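Local coordinates for protein endoglucanase (PDB 1DYS) that hydrolyses internal beta-1,4-glucosidic linkages in cellulose, as a family 6 endoglucanase involved in recycling plant biomass, at residues V84-P89 against I135-A140; I141-T146 against G184-W189. One frame throughout, in Å; residues are numbered along the deposited sequence.

Contact 1 (V84-P89 against I135-A140)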
# COMPACT_ATOMS: atom_id res chain seq x y z
N VAL A 84 -16.02 0.41 -6.44
CA VAL A 84 -15.83 -0.38 -5.21
C VAL A 84 -15.53 0.64 -4.09
O VAL A 84 -14.60 1.41 -4.25
CB VAL A 84 -14.64 -1.36 -5.30
CG1 VAL A 84 -14.68 -2.27 -4.07
CG2 VAL A 84 -14.77 -2.24 -6.55
N LEU A 85 -16.41 0.71 -3.10
CA LEU A 85 -16.23 1.65 -1.98
C LEU A 85 -15.51 0.80 -0.94
O LEU A 85 -16.09 -0.14 -0.38
CB LEU A 85 -17.63 2.11 -1.54
CG LEU A 85 -17.65 3.23 -0.50
CD1 LEU A 85 -18.90 4.07 -0.71
CD2 LEU A 85 -17.58 2.65 0.90
N TYR A 86 -14.22 1.12 -0.75
CA TYR A 86 -13.37 0.25 0.06
C TYR A 86 -12.33 1.03 0.85
O TYR A 86 -11.19 1.11 0.41
CB TYR A 86 -12.69 -0.76 -0.89
CG TYR A 86 -11.74 -1.78 -0.34
CD1 TYR A 86 -12.06 -2.61 0.73
CD2 TYR A 86 -10.46 -1.95 -0.89
CE1 TYR A 86 -11.20 -3.59 1.21
CE2 TYR A 86 -9.58 -2.89 -0.42
CZ TYR A 86 -9.95 -3.71 0.64
OH TYR A 86 -9.04 -4.66 1.09
N ASN A 87 -12.77 1.61 1.97
CA ASN A 87 -11.78 2.32 2.82
C ASN A 87 -12.17 2.26 4.28
O ASN A 87 -11.88 3.19 5.08
CB ASN A 87 -11.63 3.75 2.30
CG ASN A 87 -10.32 4.38 2.76
OD1 ASN A 87 -9.38 3.70 3.17
ND2 ASN A 87 -10.26 5.70 2.69
N LEU A 88 -12.77 1.15 4.70
CA LEU A 88 -13.20 1.04 6.10
C LEU A 88 -12.07 1.22 7.09
O LEU A 88 -10.92 0.79 6.92
CB LEU A 88 -13.73 -0.42 6.28
CG LEU A 88 -14.68 -0.69 7.44
CD1 LEU A 88 -15.98 0.09 7.26
CD2 LEU A 88 -14.96 -2.19 7.54
N PRO A 89 -12.36 1.89 8.19
CA PRO A 89 -11.36 2.00 9.25
C PRO A 89 -11.09 0.60 9.78
O PRO A 89 -11.99 -0.26 9.93
CB PRO A 89 -11.96 2.90 10.35
CG PRO A 89 -13.11 3.51 9.62
CD PRO A 89 -13.60 2.57 8.53
N ILE A 135 -20.26 -1.47 -4.95
CA ILE A 135 -19.97 -2.56 -4.09
C ILE A 135 -19.43 -1.96 -2.79
O ILE A 135 -18.49 -1.18 -2.80
CB ILE A 135 -18.99 -3.56 -4.70
CG1 ILE A 135 -19.77 -4.32 -5.79
CG2 ILE A 135 -18.40 -4.46 -3.62
CD1 ILE A 135 -18.94 -5.40 -6.49
N LEU A 136 -20.11 -2.36 -1.72
CA LEU A 136 -19.72 -1.80 -0.45
C LEU A 136 -18.85 -2.74 0.36
O LEU A 136 -19.21 -3.78 0.87
CB LEU A 136 -20.93 -1.46 0.43
CG LEU A 136 -21.95 -0.52 -0.19
CD1 LEU A 136 -23.25 -0.69 0.57
CD2 LEU A 136 -21.42 0.90 -0.17
N GLU A 137 -17.64 -2.25 0.62
CA GLU A 137 -16.64 -2.78 1.49
C GLU A 137 -16.41 -4.28 1.49
O GLU A 137 -16.80 -5.10 2.35
CB GLU A 137 -16.98 -2.34 2.94
CG GLU A 137 -16.92 -0.82 3.15
CD GLU A 137 -15.50 -0.23 3.06
OE1 GLU A 137 -14.53 -1.00 3.07
OE2 GLU A 137 -15.42 1.00 3.07
N PRO A 138 -15.73 -4.75 0.47
CA PRO A 138 -15.34 -6.14 0.28
C PRO A 138 -14.77 -6.73 1.56
O PRO A 138 -13.97 -6.18 2.31
CB PRO A 138 -14.29 -6.13 -0.84
CG PRO A 138 -14.74 -4.91 -1.63
CD PRO A 138 -15.21 -3.87 -0.61
N ASP A 139 -15.24 -7.92 1.90
CA ASP A 139 -14.93 -8.78 3.00
C ASP A 139 -15.28 -8.21 4.37
O ASP A 139 -14.91 -8.87 5.34
CB ASP A 139 -13.45 -9.25 3.01
CG ASP A 139 -13.20 -10.14 1.81
OD1 ASP A 139 -14.20 -10.78 1.36
OD2 ASP A 139 -12.05 -10.25 1.33
N ALA A 140 -15.88 -7.02 4.49
CA ALA A 140 -16.12 -6.48 5.84
C ALA A 140 -17.05 -7.41 6.60
O ALA A 140 -16.77 -7.71 7.74
CB ALA A 140 -16.70 -5.07 5.78
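Two neighbouring parallel strands of the family 6 alpha/beta barrel, 79-85 and 132-136, end side by side here, and the loops that follow them carry active-site residues. Val-84 pairs with Ile-135 and Leu-85 with Leu-136. Leu-85 N donates to Ile-135 O at 2.8 Å, and Glu-137 N donates to Leu-85 O, also at 2.8 Å. Beyond the strands the Glu-137 carboxylate takes over the pairing. Its chain is bent at chi2 (-68°), which turns the acid group toward the backbone of the other loop. Asn-87 N meets OE2 of Glu-137 on the syn side at 2.9 Å, 23° out of the carboxylate plane. Leu-88 N makes a weak bond to Glu-137 OE1 at 3.2 Å. Tyr-112 OH, from helix 108-126, also bonds to OE2, so two hydrogen bonds grip that oxygen. A leucine in place of Glu-137 would probably leave the amides of Asn-87 and Leu-88 without these acceptors and set the 86-89 loop freer to move. Tyr-86 OH bonds to Asp-92, a probable proton donor. Glu-137 to Ala-140 form a type II turn, which brings in Asp-139, the other probable proton donor. Pro-138 packs against the end of the facing strand and the start of its loop: its CG lies 3.6 Å from Val-84 CG1, and its CD approaches the Tyr-86 ring obliquely, 3.6 Å from CD1.

Contact 2 (I141-T146 against G184-W189)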
# COMPACT_ATOMS: atom_id res chain seq x y z
N ILE A 141 -18.17 -7.78 5.98
CA ILE A 141 -19.09 -8.70 6.71
C ILE A 141 -18.46 -10.02 7.05
O ILE A 141 -18.68 -10.59 8.14
CB ILE A 141 -20.36 -8.80 5.88
CG1 ILE A 141 -21.08 -7.45 5.99
CG2 ILE A 141 -21.29 -9.92 6.39
CD1 ILE A 141 -22.30 -7.39 5.10
N GLY A 142 -17.60 -10.57 6.19
CA GLY A 142 -16.88 -11.81 6.49
C GLY A 142 -16.09 -11.63 7.79
O GLY A 142 -16.18 -12.45 8.70
N ASN A 143 -15.31 -10.56 7.88
CA ASN A 143 -14.50 -10.27 9.06
C ASN A 143 -15.37 -10.05 10.29
O ASN A 143 -14.94 -10.39 11.41
CB ASN A 143 -13.61 -9.07 8.70
CG ASN A 143 -12.35 -9.38 7.93
OD1 ASN A 143 -11.40 -9.86 8.53
ND2 ASN A 143 -12.38 -9.09 6.63
N MET A 144 -16.57 -9.51 10.14
CA MET A 144 -17.49 -9.32 11.24
C MET A 144 -18.10 -10.63 11.74
O MET A 144 -18.17 -10.80 12.98
CB MET A 144 -18.66 -8.42 10.84
CG MET A 144 -18.62 -7.00 11.37
SD MET A 144 -19.65 -6.00 10.28
CE MET A 144 -18.41 -5.27 9.22
N VAL A 145 -18.48 -11.55 10.87
CA VAL A 145 -19.04 -12.84 11.25
C VAL A 145 -18.06 -13.82 11.87
O VAL A 145 -18.38 -14.60 12.78
CB VAL A 145 -19.66 -13.56 10.02
CG1 VAL A 145 -19.92 -15.04 10.27
CG2 VAL A 145 -20.93 -12.88 9.57
N THR A 146 -16.88 -13.96 11.29
CA THR A 146 -15.93 -14.97 11.75
C THR A 146 -14.75 -14.36 12.48
O THR A 146 -13.86 -15.07 12.96
CB THR A 146 -15.48 -15.80 10.53
OG1 THR A 146 -14.83 -14.89 9.62
CG2 THR A 146 -16.66 -16.44 9.83
N GLY A 184 -18.52 -17.91 -1.25
CA GLY A 184 -19.17 -19.09 -0.66
C GLY A 184 -18.31 -19.93 0.26
O GLY A 184 -18.81 -20.55 1.20
N GLY A 185 -16.99 -19.92 0.10
CA GLY A 185 -16.06 -20.63 0.94
C GLY A 185 -15.94 -20.10 2.35
O GLY A 185 -15.48 -20.78 3.28
N TRP A 186 -16.22 -18.82 2.49
CA TRP A 186 -16.14 -18.17 3.79
C TRP A 186 -17.47 -18.26 4.53
O TRP A 186 -17.52 -18.71 5.66
CB TRP A 186 -15.81 -16.67 3.55
CG TRP A 186 -15.34 -15.91 4.76
CD1 TRP A 186 -15.66 -16.08 6.08
CD2 TRP A 186 -14.44 -14.77 4.74
NE1 TRP A 186 -15.01 -15.16 6.88
CE2 TRP A 186 -14.25 -14.35 6.06
CE3 TRP A 186 -13.76 -14.09 3.71
CZ2 TRP A 186 -13.43 -13.28 6.41
CZ3 TRP A 186 -12.94 -13.03 4.08
CH2 TRP A 186 -12.79 -12.61 5.40
N LEU A 187 -18.53 -17.78 3.91
CA LEU A 187 -19.82 -17.61 4.55
C LEU A 187 -20.96 -18.47 3.97
O LEU A 187 -22.11 -18.25 4.38
CB LEU A 187 -20.25 -16.14 4.39
CG LEU A 187 -19.30 -15.10 4.99
CD1 LEU A 187 -19.85 -13.69 4.82
CD2 LEU A 187 -19.07 -15.44 6.45
N GLY A 188 -20.58 -19.37 3.09
CA GLY A 188 -21.56 -20.24 2.43
C GLY A 188 -21.86 -21.52 3.18
O GLY A 188 -22.81 -22.22 2.82
N TRP A 189 -21.05 -21.87 4.15
CA TRP A 189 -21.32 -23.06 4.96
C TRP A 189 -22.67 -22.95 5.63
O TRP A 189 -23.19 -21.88 5.91
CB TRP A 189 -20.29 -23.16 6.10
CG TRP A 189 -18.92 -23.24 5.47
CD1 TRP A 189 -18.02 -22.22 5.33
CD2 TRP A 189 -18.33 -24.40 4.88
NE1 TRP A 189 -16.89 -22.69 4.70
CE2 TRP A 189 -17.06 -24.02 4.41
CE3 TRP A 189 -18.77 -25.72 4.69
CZ2 TRP A 189 -16.20 -24.91 3.78
CZ3 TRP A 189 -17.89 -26.60 4.07
CH2 TRP A 189 -16.63 -26.20 3.61
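Trp-186 and Thr-146 meet through one nearly straight hydrogen bond. NE1 of Trp-186 donates to OG1 of Thr-146 at 2.8 Å, with an angle of 168° at the hydrogen. The hydroxyl oxygen lies at the indole edge, in the ring plane. The same hydroxyl donates to Gly-142 O at 2.9 Å, coming from above the carbonyl plane. Thr-146 OG1 sits between its backbone N and carbonyl carbon (chi1 62°), where it can reach back one helical turn while still receiving the indole N-H. Gly-142 O also accepts from Thr-146 N.

CA of Gly-142 lies over one face of the indole, offset toward the rim, in a CH-pi contact 4.0 Å from the centroid of the six-membered ring. Having no side chain, Gly-142 leaves the indole room to lie against its CA. Next to it, CH2 of Trp-186 lies 3.8 Å from ND2 of Asn-143, with the amide and ring planes 73° apart.

This is a helix-to-helix contact in the barrel: the short helices 140-146 and 184-187 follow strands 132-136 and 175-180, which are neighbours in the sheet. Trp-186 probably binds substrate. Leu-187 fits as a knob into a hole formed by Ile-141, Gly-142, Val-145 and Thr-146. Its two methyls divide the work. CD1 lies 3.9 Å from Gly-142 CA, and CD2 lies 3.9 Å from Val-145 CG1.

Further out, Asn-143 is fixed at both ends of its amide, by Ser-94 OG at OD1 and by Asp-139 O at ND2. Helix 190-207 backs the contact, with Thr-196 against Leu-187 and Val-200 against Ile-141.

In the fold
Contacts 1 and 2 follow one another along the chain, and their centres lie 15 Å apart. Strand 132-136 of contact 1 leads through the turn at Asp-139 directly into helix 140-146 of contact 2. The two contacts touch at the probable proton donor: Asp-139 CG packs 3.7 Å from CZ3 of Trp-186, a probable substrate-binding residue. The second probable proton donor, Asp-92, is also a neighbour of contact 2, through Asn-143, whose side chain comes within about 4 Å of that of Asp-92 at nearest atoms. Both contacts thus border the catalytic centre.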